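Local coordinates for protein pseudopilin EpsI (Vibrio vulnificus, PDB 2RET) that probably serves as a minor pseudopilin of the type II secretion system, which exports proteases and toxins from the periplasm, and is seen here as a periplasmic fragment bound to EpsJ, at residues K33-S38 and W51-V56; A45-Y50 and V70-Q75; A65-V70 and T81-V86. The protein carries 2 engineered substitutions. All coordinates share one frame; numbering follows the deposited sequence.

Interaction 1: residues K33-S38 and W51-V56; sequences KNLKAS and WKVAPV
S38 and V53 face each other as an antiparallel hydrogen-bonded pair and satisfy both of each other's main-chain polar groups. S38 N donates to V53 O at 3.0 Å, and V53 N returns a bond of 2.8 Å to S38 O. Each carbonyl also takes a CH contact from a neighbouring residue: A37 CA approaches V53 O, and K52 CA lies 3.4 Å from S38 O. On the face that carries S38 and V53, the S38 hydroxyl sits between its own backbone N and carbonyl carbon (chi1 53°). S38 OG thus lies 3.4 Å from V53 CB and at the edge of the W51 ring, in the ring plane, where CZ3 is the nearest ring atom.

Before the bridge, L35 CD1 touches V53 CG1 at 4.0 Å and also meets P55 CG. The P55 ring packs on the K36-A37 main chain as well, P55 CD lying 3.5 Å from A37 N. L35 and V53 also both touch V28 of helix 8-30. The main chains of K52 and A54 bond to those of S69 and D67 across the other edge of strand 47-56. Such pairing marks an antiparallel edge strand starting after the long helix, in the helix-on-sheet fold of the pseudopilins.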
loop_
_atom_site.group_PDB
_atom_site.type_symbol
_atom_site.label_atom_id
_atom_site.label_comp_id
_atom_site.label_asym_id
_atom_site.label_seq_id
_atom_site.Cartn_x
_atom_site.Cartn_y
_atom_site.Cartn_z
ATOM N N LYS A 33 -2.972 -15.623 -15.588
ATOM C CA LYS A 33 -2.941 -15.150 -16.976
ATOM C C LYS A 33 -3.371 -16.303 -17.874
ATOM O O LYS A 33 -3.957 -16.083 -18.931
ATOM C CB LYS A 33 -1.529 -14.667 -17.364
ATOM C CG LYS A 33 -1.461 -13.852 -18.638
ATOM C CD LYS A 33 -0.031 -13.752 -19.175
ATOM C CE LYS A 33 -0.040 -13.489 -20.675
ATOM N NZ LYS A 33 1.319 -13.338 -21.268
ATOM N N ASN A 34 -3.069 -17.525 -17.433
ATOM C CA ASN A 34 -3.449 -18.748 -18.129
ATOM C C ASN A 34 -4.779 -19.328 -17.609
ATOM O O ASN A 34 -4.910 -20.555 -17.419
ATOM C CB ASN A 34 -2.322 -19.796 -18.019
ATOM C CG ASN A 34 -1.371 -19.762 -19.211
ATOM O OD1 ASN A 34 -0.728 -18.745 -19.488
ATOM N ND2 ASN A 34 -1.283 -20.886 -19.923
ATOM N N LEU A 35 -5.768 -18.441 -17.425
ATOM C CA LEU A 35 -7.102 -18.831 -16.920
ATOM C C LEU A 35 -7.902 -19.487 -18.054
ATOM O O LEU A 35 -8.195 -18.862 -19.069
ATOM C CB LEU A 35 -7.858 -17.597 -16.381
ATOM C CG LEU A 35 -8.941 -17.741 -15.293
ATOM C CD1 LEU A 35 -9.366 -19.194 -15.056
ATOM C CD2 LEU A 35 -8.475 -17.120 -13.996
ATOM N N LYS A 36 -8.245 -20.753 -17.877
ATOM C CA LYS A 36 -8.974 -21.509 -18.890
ATOM C C LYS A 36 -9.862 -22.534 -18.207
ATOM O O LYS A 36 -9.681 -22.826 -17.021
ATOM C CB LYS A 36 -7.994 -22.187 -19.865
ATOM C CG LYS A 36 -7.023 -23.181 -19.207
ATOM C CD LYS A 36 -5.806 -23.495 -20.114
ATOM C CE LYS A 36 -5.364 -24.957 -20.002
ATOM N NZ LYS A 36 -5.704 -25.562 -18.653
ATOM N N ALA A 37 -10.842 -23.041 -18.950
ATOM C CA ALA A 37 -11.662 -24.160 -18.491
ATOM C C ALA A 37 -10.739 -25.356 -18.264
ATOM O O ALA A 37 -9.928 -25.713 -19.138
ATOM C CB ALA A 37 -12.765 -24.506 -19.508
ATOM N N SER A 38 -10.823 -25.916 -17.059
ATOM C CA SER A 38 -10.087 -27.127 -16.711
ATOM C C SER A 38 -10.852 -27.951 -15.683
ATOM O O SER A 38 -11.830 -27.485 -15.099
ATOM C CB SER A 38 -8.706 -26.777 -16.175
ATOM O OG SER A 38 -8.824 -25.847 -15.118
ATOM N N TRP A 51 -13.285 -31.574 -9.410
ATOM C CA TRP A 51 -13.292 -30.150 -9.490
ATOM C C TRP A 51 -13.335 -29.678 -10.935
ATOM O O TRP A 51 -12.950 -30.369 -11.856
ATOM C CB TRP A 51 -12.118 -29.530 -8.711
ATOM C CG TRP A 51 -10.768 -29.966 -9.178
ATOM C CD1 TRP A 51 -10.020 -30.965 -8.646
ATOM C CD2 TRP A 51 -10.007 -29.432 -10.279
ATOM N NE1 TRP A 51 -8.846 -31.095 -9.332
ATOM C CE2 TRP A 51 -8.803 -30.171 -10.343
ATOM C CE3 TRP A 51 -10.225 -28.407 -11.219
ATOM C CZ2 TRP A 51 -7.797 -29.913 -11.304
ATOM C CZ3 TRP A 51 -9.230 -28.162 -12.197
ATOM C CH2 TRP A 51 -8.035 -28.918 -12.219
ATOM N N LYS A 52 -13.828 -28.468 -11.101
ATOM C CA LYS A 52 -13.890 -27.817 -12.386
ATOM C C LYS A 52 -13.603 -26.342 -12.158
ATOM O O LYS A 52 -14.189 -25.722 -11.268
ATOM C CB LYS A 52 -15.293 -27.946 -12.982
ATOM C CG LYS A 52 -15.491 -29.112 -13.855
ATOM C CD LYS A 52 -16.960 -29.293 -14.238
ATOM C CE LYS A 52 -17.273 -30.795 -14.403
ATOM N NZ LYS A 52 -18.732 -31.047 -14.608
ATOM N N VAL A 53 -12.702 -25.802 -12.975
ATOM C CA VAL A 53 -12.469 -24.361 -13.103
ATOM C C VAL A 53 -13.120 -23.858 -14.400
ATOM O O VAL A 53 -12.894 -24.415 -15.461
ATOM C CB VAL A 53 -10.957 -24.092 -13.122
ATOM C CG1 VAL A 53 -10.653 -22.611 -13.322
ATOM C CG2 VAL A 53 -10.338 -24.642 -11.831
ATOM N N ALA A 54 -13.940 -22.818 -14.286
ATOM C CA ALA A 54 -14.651 -22.197 -15.407
ATOM C C ALA A 54 -14.507 -20.660 -15.388
ATOM O O ALA A 54 -15.048 -20.025 -14.486
ATOM C CB ALA A 54 -16.142 -22.548 -15.331
ATOM N N PRO A 55 -13.833 -20.061 -16.399
ATOM C CA PRO A 55 -13.844 -18.597 -16.590
ATOM C C PRO A 55 -15.245 -18.040 -16.731
ATOM O O PRO A 55 -16.131 -18.703 -17.241
ATOM C CB PRO A 55 -13.049 -18.392 -17.884
ATOM C CG PRO A 55 -12.198 -19.615 -17.988
ATOM C CD PRO A 55 -12.988 -20.724 -17.412
ATOM N N VAL A 56 -15.425 -16.837 -16.218
ATOM C CA VAL A 56 -16.711 -16.191 -16.142
ATOM C C VAL A 56 -16.609 -14.936 -16.955
ATOM O O VAL A 56 -15.707 -14.122 -16.710
ATOM C CB VAL A 56 -17.056 -15.785 -14.691
ATOM C CG1 VAL A 56 -18.318 -14.968 -14.660
ATOM C CG2 VAL A 56 -17.192 -17.011 -13.808
#

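Interaction 2: residues A45-Y50 and V70-Q75; sequences AGQTWY and VAATTQ. Engineered in segment 70-75: T73 (natural residue Glu), T74 (natural residue Lys).
Y50 and A71 form an antiparallel hydrogen-bonded pair at the open end of the beta hairpin made by strands 47-56 and 63-71. Y50 N donates to A71 O at 2.9 Å, nearly straight at 171° and in the carbonyl plane, and A71 N answers to Y50 O.

The Y50 side chain then leaves the strand and runs over the chain that follows A71. CG stands anti to the carbonyl carbon (chi1 -62°), which carries the ring over residues 72-74. CB lies near A71 O and T73 O. CG faces T73 C and T74 N, which lie over one face of the ring. Farther out the two sides of the ring have different partners: Y50 CD2 rests 3.6 Å from T73 CA and Y50 CE2 3.5 Å from A72 O, whereas Y50 CD1 and CE1 both meet the CG2 methyl of T74, CD1 at 3.4 Å. T73 and T74 are engineered; T73 OG1 accepts from Q75 N, an ST turn.

On the helix side, W49 CB packs against V70 CG1 at 3.7 Å, the two side chains crossing at about a right angle. W49 also touches A17 and V20 of helix 8-30, and its NE1 bonds to L44 O. Where direct strand pairing stops, one water bridges the two segments, donating to T48 O and to A72 O, each at 2.7 Å.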
loop_
_atom_site.group_PDB
_atom_site.type_symbol
_atom_site.label_atom_id
_atom_site.label_comp_id
_atom_site.label_asym_id
_atom_site.label_seq_id
_atom_site.Cartn_x
_atom_site.Cartn_y
_atom_site.Cartn_z
ATOM N N ALA A 45 -9.830 -36.732 2.514
ATOM C CA ALA A 45 -10.581 -37.476 3.509
ATOM C C ALA A 45 -11.125 -38.786 2.980
ATOM O O ALA A 45 -12.224 -39.147 3.311
ATOM C CB ALA A 45 -11.720 -36.635 4.096
ATOM N N GLY A 46 -10.357 -39.489 2.146
ATOM C CA GLY A 46 -10.750 -40.825 1.694
ATOM C C GLY A 46 -11.636 -40.842 0.469
ATOM O O GLY A 46 -11.931 -41.885 -0.082
ATOM N N GLN A 47 -12.026 -39.672 0.015
ATOM C CA GLN A 47 -12.998 -39.533 -1.034
ATOM C C GLN A 47 -12.381 -38.828 -2.258
ATOM O O GLN A 47 -11.634 -37.836 -2.123
ATOM C CB GLN A 47 -14.156 -38.698 -0.461
ATOM C CG GLN A 47 -15.343 -38.663 -1.361
ATOM C CD GLN A 47 -16.536 -38.043 -0.750
ATOM O OE1 GLN A 47 -16.607 -37.874 0.477
ATOM N NE2 GLN A 47 -17.529 -37.723 -1.598
ATOM N N THR A 48 -12.732 -39.306 -3.448
ATOM C CA THR A 48 -12.385 -38.612 -4.686
ATOM C C THR A 48 -13.373 -37.509 -4.965
ATOM O O THR A 48 -14.569 -37.767 -5.072
ATOM C CB THR A 48 -12.377 -39.550 -5.917
ATOM O OG1 THR A 48 -11.605 -40.680 -5.591
ATOM C CG2 THR A 48 -11.731 -38.873 -7.116
ATOM N N TRP A 49 -12.860 -36.287 -5.102
ATOM C CA TRP A 49 -13.645 -35.131 -5.473
ATOM C C TRP A 49 -13.339 -34.629 -6.888
ATOM O O TRP A 49 -12.202 -34.599 -7.303
ATOM C CB TRP A 49 -13.380 -34.006 -4.488
ATOM C CG TRP A 49 -13.630 -34.363 -3.085
ATOM C CD1 TRP A 49 -12.724 -34.834 -2.199
ATOM C CD2 TRP A 49 -14.863 -34.253 -2.378
ATOM N NE1 TRP A 49 -13.313 -35.042 -0.991
ATOM C CE2 TRP A 49 -14.631 -34.711 -1.071
ATOM C CE3 TRP A 49 -16.149 -33.887 -2.743
ATOM C CZ2 TRP A 49 -15.610 -34.750 -0.107
ATOM C CZ3 TRP A 49 -17.146 -33.948 -1.775
ATOM C CH2 TRP A 49 -16.858 -34.351 -0.469
ATOM N N TYR A 50 -14.364 -34.188 -7.600
ATOM C CA TYR A 50 -14.227 -33.773 -8.989
ATOM C C TYR A 50 -14.389 -32.256 -9.105
ATOM O O TYR A 50 -15.483 -31.724 -8.932
ATOM C CB TYR A 50 -15.233 -34.497 -9.866
ATOM C CG TYR A 50 -15.025 -35.989 -9.857
ATOM C CD1 TYR A 50 -14.308 -36.620 -10.864
ATOM C CD2 TYR A 50 -15.524 -36.767 -8.819
ATOM C CE1 TYR A 50 -14.098 -38.001 -10.826
ATOM C CE2 TYR A 50 -15.324 -38.135 -8.777
ATOM C CZ TYR A 50 -14.623 -38.742 -9.774
ATOM O OH TYR A 50 -14.445 -40.095 -9.709
ATOM N N VAL A 70 -16.883 -28.052 -7.065
ATOM C CA VAL A 70 -16.467 -29.381 -6.588
ATOM C C VAL A 70 -17.733 -30.230 -6.363
ATOM O O VAL A 70 -18.724 -29.797 -5.772
ATOM C CB VAL A 70 -15.548 -29.308 -5.329
ATOM C CG1 VAL A 70 -15.082 -30.717 -4.865
ATOM C CG2 VAL A 70 -14.313 -28.399 -5.589
ATOM N N ALA A 71 -17.676 -31.435 -6.911
ATOM C CA ALA A 71 -18.787 -32.375 -6.970
ATOM C C ALA A 71 -18.288 -33.782 -6.589
ATOM O O ALA A 71 -17.071 -34.081 -6.639
ATOM C CB ALA A 71 -19.417 -32.358 -8.376
ATOM N N ALA A 72 -19.247 -34.640 -6.217
ATOM C CA ALA A 72 -18.988 -36.017 -5.817
ATOM C C ALA A 72 -18.815 -37.022 -6.995
ATOM O O ALA A 72 -18.282 -38.134 -6.832
ATOM C CB ALA A 72 -20.099 -36.435 -4.872
ATOM N N THR A 73 -19.234 -36.617 -8.193
ATOM C CA THR A 73 -18.979 -37.380 -9.424
ATOM C C THR A 73 -18.751 -36.448 -10.605
ATOM O O THR A 73 -18.931 -35.252 -10.480
ATOM C CB THR A 73 -20.158 -38.308 -9.844
ATOM O OG1 THR A 73 -21.169 -37.509 -10.465
ATOM C CG2 THR A 73 -20.736 -39.098 -8.657
ATOM N N THR A 74 -18.384 -37.030 -11.756
ATOM C CA THR A 74 -18.135 -36.278 -12.982
ATOM C C THR A 74 -19.403 -35.654 -13.567
ATOM O O THR A 74 -19.310 -34.659 -14.310
ATOM C CB THR A 74 -17.454 -37.126 -14.068
ATOM O OG1 THR A 74 -18.150 -38.363 -14.241
ATOM C CG2 THR A 74 -16.016 -37.404 -13.685
ATOM N N GLN A 75 -20.563 -36.237 -13.229
ATOM C CA GLN A 75 -21.866 -35.783 -13.739
ATOM C C GLN A 75 -22.636 -34.931 -12.711
ATOM O O GLN A 75 -23.572 -34.221 -13.075
ATOM C CB GLN A 75 -22.755 -36.990 -14.136
ATOM C CG GLN A 75 -22.133 -38.045 -15.063
ATOM C CD GLN A 75 -22.811 -39.457 -14.933
ATOM O OE1 GLN A 75 -22.772 -40.098 -13.854
ATOM N NE2 GLN A 75 -23.420 -39.944 -16.044
HETATM O O HOH W 1 -17.002 -38.710 -4.504
#

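Interaction 3: residues A65-V70 and T81-V86; sequences AFDVSV and TVRSYV
A65 and Y85 form a non-hydrogen-bonded pair in the beta hairpin of strands 63-71 and 80-87, with A65 CB lying 3.5 Å from Y85 CE1 and about as near to CD1. A65 CA also makes a CH contact to S84 O. F66 comes next, in a hydrogen-bonded pair with S84: F66 N donates to S84 O, and S84 N to F66 O at 2.9 Å. The F66 ring lies on the opposite face from A65, turned toward helix 8-30, where V28 and M29 touch it. Its CG is lodged between the backbone N and the carbonyl carbon (chi1 57°), a torsion that swings the ring across to the partner strand. There S84 CB stands over one face of the F66 ring in a CH-pi contact, 4.1 Å from the centroid, and V86 CG2 abuts the edge at F66 CE1, 3.4 Å away.

D67 returns to the face of A65 and meets R83 in a side-on salt bridge. R83 NE donates to D67 OD1 at 3.1 Å, while R83 NH2 reaches D67 OD2 at 3.0 Å in a nearly straight bond of 173°. Both oxygens are met on their syn sides, and the carboxylate and guanidinium planes are 27° apart. V68 and V82 then exchange two main-chain bonds. At S69 the pair is again non-hydrogen-bonded, S69 CB lying 3.2 Å from T81 OG1.

Y85 and V86 also pair with a strand of EpsJ, continuing the sheet across the interface. F66, V68, V82 and S84 occupy the helix-facing side; the other carries A65-Y85, S69-T81 and the D67-R83 ion pair, whose two-pronged grip probably resists rotation of both charged groups.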
loop_
_atom_site.group_PDB
_atom_site.type_symbol
_atom_site.label_atom_id
_atom_site.label_comp_id
_atom_site.label_asym_id
_atom_site.label_seq_id
_atom_site.Cartn_x
_atom_site.Cartn_y
_atom_site.Cartn_z
ATOM N N ALA A 65 -12.782 -13.242 -13.887
ATOM C CA ALA A 65 -13.444 -14.040 -12.875
ATOM C C ALA A 65 -13.370 -15.505 -13.290
ATOM O O ALA A 65 -13.286 -15.819 -14.458
ATOM C CB ALA A 65 -14.897 -13.599 -12.699
ATOM N N PHE A 66 -13.370 -16.385 -12.307
ATOM C CA PHE A 66 -13.505 -17.809 -12.552
ATOM C C PHE A 66 -14.287 -18.394 -11.411
ATOM O O PHE A 66 -14.356 -17.821 -10.293
ATOM C CB PHE A 66 -12.152 -18.520 -12.710
ATOM C CG PHE A 66 -11.229 -18.362 -11.532
ATOM C CD1 PHE A 66 -10.468 -17.196 -11.380
ATOM C CD2 PHE A 66 -11.095 -19.377 -10.584
ATOM C CE1 PHE A 66 -9.618 -17.039 -10.300
ATOM C CE2 PHE A 66 -10.235 -19.235 -9.490
ATOM C CZ PHE A 66 -9.496 -18.054 -9.358
ATOM N N ASP A 67 -14.901 -19.526 -11.726
ATOM C CA ASP A 67 -15.611 -20.357 -10.761
ATOM C C ASP A 67 -14.832 -21.631 -10.594
ATOM O O ASP A 67 -14.320 -22.191 -11.564
ATOM C CB ASP A 67 -17.000 -20.707 -11.255
ATOM C CG ASP A 67 -17.987 -19.580 -11.071
ATOM O OD1 ASP A 67 -17.857 -18.814 -10.082
ATOM O OD2 ASP A 67 -18.927 -19.487 -11.892
ATOM N N VAL A 68 -14.711 -22.047 -9.347
ATOM C CA VAL A 68 -14.217 -23.355 -8.963
ATOM C C VAL A 68 -15.426 -24.073 -8.329
ATOM O O VAL A 68 -16.020 -23.583 -7.357
ATOM C CB VAL A 68 -13.076 -23.276 -7.936
ATOM C CG1 VAL A 68 -12.572 -24.707 -7.560
ATOM C CG2 VAL A 68 -11.898 -22.404 -8.466
ATOM N N SER A 69 -15.805 -25.205 -8.916
ATOM C CA SER A 69 -16.897 -26.026 -8.405
ATOM C C SER A 69 -16.364 -27.424 -8.119
ATOM O O SER A 69 -15.476 -27.892 -8.812
ATOM C CB SER A 69 -18.061 -26.053 -9.395
ATOM O OG SER A 69 -17.641 -26.499 -10.651
ATOM N N VAL A 70 -16.883 -28.052 -7.065
ATOM C CA VAL A 70 -16.467 -29.381 -6.588
ATOM C C VAL A 70 -17.733 -30.230 -6.363
ATOM O O VAL A 70 -18.724 -29.797 -5.772
ATOM C CB VAL A 70 -15.548 -29.308 -5.329
ATOM C CG1 VAL A 70 -15.082 -30.717 -4.865
ATOM C CG2 VAL A 70 -14.313 -28.399 -5.589
ATOM N N THR A 81 -19.616 -24.167 -5.085
ATOM C CA THR A 81 -19.077 -23.321 -6.127
ATOM C C THR A 81 -18.630 -22.005 -5.493
ATOM O O THR A 81 -19.361 -21.420 -4.697
ATOM C CB THR A 81 -20.096 -23.041 -7.246
ATOM O OG1 THR A 81 -20.291 -24.220 -8.012
ATOM C CG2 THR A 81 -19.569 -21.988 -8.192
ATOM N N VAL A 82 -17.420 -21.563 -5.866
ATOM C CA VAL A 82 -16.836 -20.312 -5.401
ATOM C C VAL A 82 -16.287 -19.536 -6.594
ATOM O O VAL A 82 -15.527 -20.075 -7.422
ATOM C CB VAL A 82 -15.715 -20.536 -4.355
ATOM C CG1 VAL A 82 -15.160 -19.192 -3.852
ATOM C CG2 VAL A 82 -16.236 -21.361 -3.173
ATOM N N ARG A 83 -16.678 -18.258 -6.637
ATOM C CA ARG A 83 -16.233 -17.292 -7.665
ATOM C C ARG A 83 -15.116 -16.461 -7.105
ATOM O O ARG A 83 -15.187 -16.026 -5.967
ATOM C CB ARG A 83 -17.373 -16.349 -8.089
ATOM C CG ARG A 83 -16.977 -15.360 -9.199
ATOM C CD ARG A 83 -18.201 -14.880 -9.939
ATOM N NE ARG A 83 -18.857 -15.965 -10.661
ATOM C CZ ARG A 83 -19.973 -15.835 -11.380
ATOM N NH1 ARG A 83 -20.579 -14.658 -11.502
ATOM N NH2 ARG A 83 -20.479 -16.894 -12.000
ATOM N N SER A 84 -14.086 -16.239 -7.912
ATOM C CA SER A 84 -12.973 -15.398 -7.528
ATOM C C SER A 84 -12.609 -14.484 -8.665
ATOM O O SER A 84 -13.000 -14.714 -9.779
ATOM C CB SER A 84 -11.765 -16.244 -7.162
ATOM O OG SER A 84 -12.143 -17.170 -6.192
ATOM N N TYR A 85 -11.857 -13.441 -8.338
ATOM C CA TYR A 85 -11.532 -12.359 -9.268
ATOM C C TYR A 85 -10.058 -12.097 -9.249
ATOM O O TYR A 85 -9.429 -12.125 -8.213
ATOM C CB TYR A 85 -12.272 -11.075 -8.907
ATOM C CG TYR A 85 -13.743 -11.222 -9.049
ATOM C CD1 TYR A 85 -14.365 -10.997 -10.267
ATOM C CD2 TYR A 85 -14.519 -11.601 -7.974
ATOM C CE1 TYR A 85 -15.728 -11.153 -10.405
ATOM C CE2 TYR A 85 -15.878 -11.734 -8.098
ATOM C CZ TYR A 85 -16.471 -11.515 -9.316
ATOM O OH TYR A 85 -17.813 -11.678 -9.445
ATOM N N VAL A 86 -9.523 -11.851 -10.424
ATOM C CA VAL A 86 -8.093 -11.680 -10.615
ATOM C C VAL A 86 -7.909 -10.374 -11.364
ATOM O O VAL A 86 -8.684 -10.072 -12.253
ATOM C CB VAL A 86 -7.506 -12.843 -11.435
ATOM C CG1 VAL A 86 -6.026 -12.825 -11.357
ATOM C CG2 VAL A 86 -8.010 -14.141 -10.904
#

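Overall arrangement
All three interactions belong to one antiparallel sheet, four-stranded within this chain, packed against helix 8-30. Interaction 3, its centre about 5 Å from the centre of the chain, is the most extensive and the only one with a salt bridge across its segments. Interaction 1 is a surface contact in which a loop enters edge strand 38-44, with one bridge and a small apolar patch. Interaction 2 is partly buried at the far end of strands 47-56 and 63-71, where an aromatic ring and a water take over from strand pairing. Interactions 1 and 2 share strand 47-56; interactions 2 and 3 share strand 63-71 and V70. Between interactions 1 and 3, A54 O and D67 N probably bond, and L35 packs on F66.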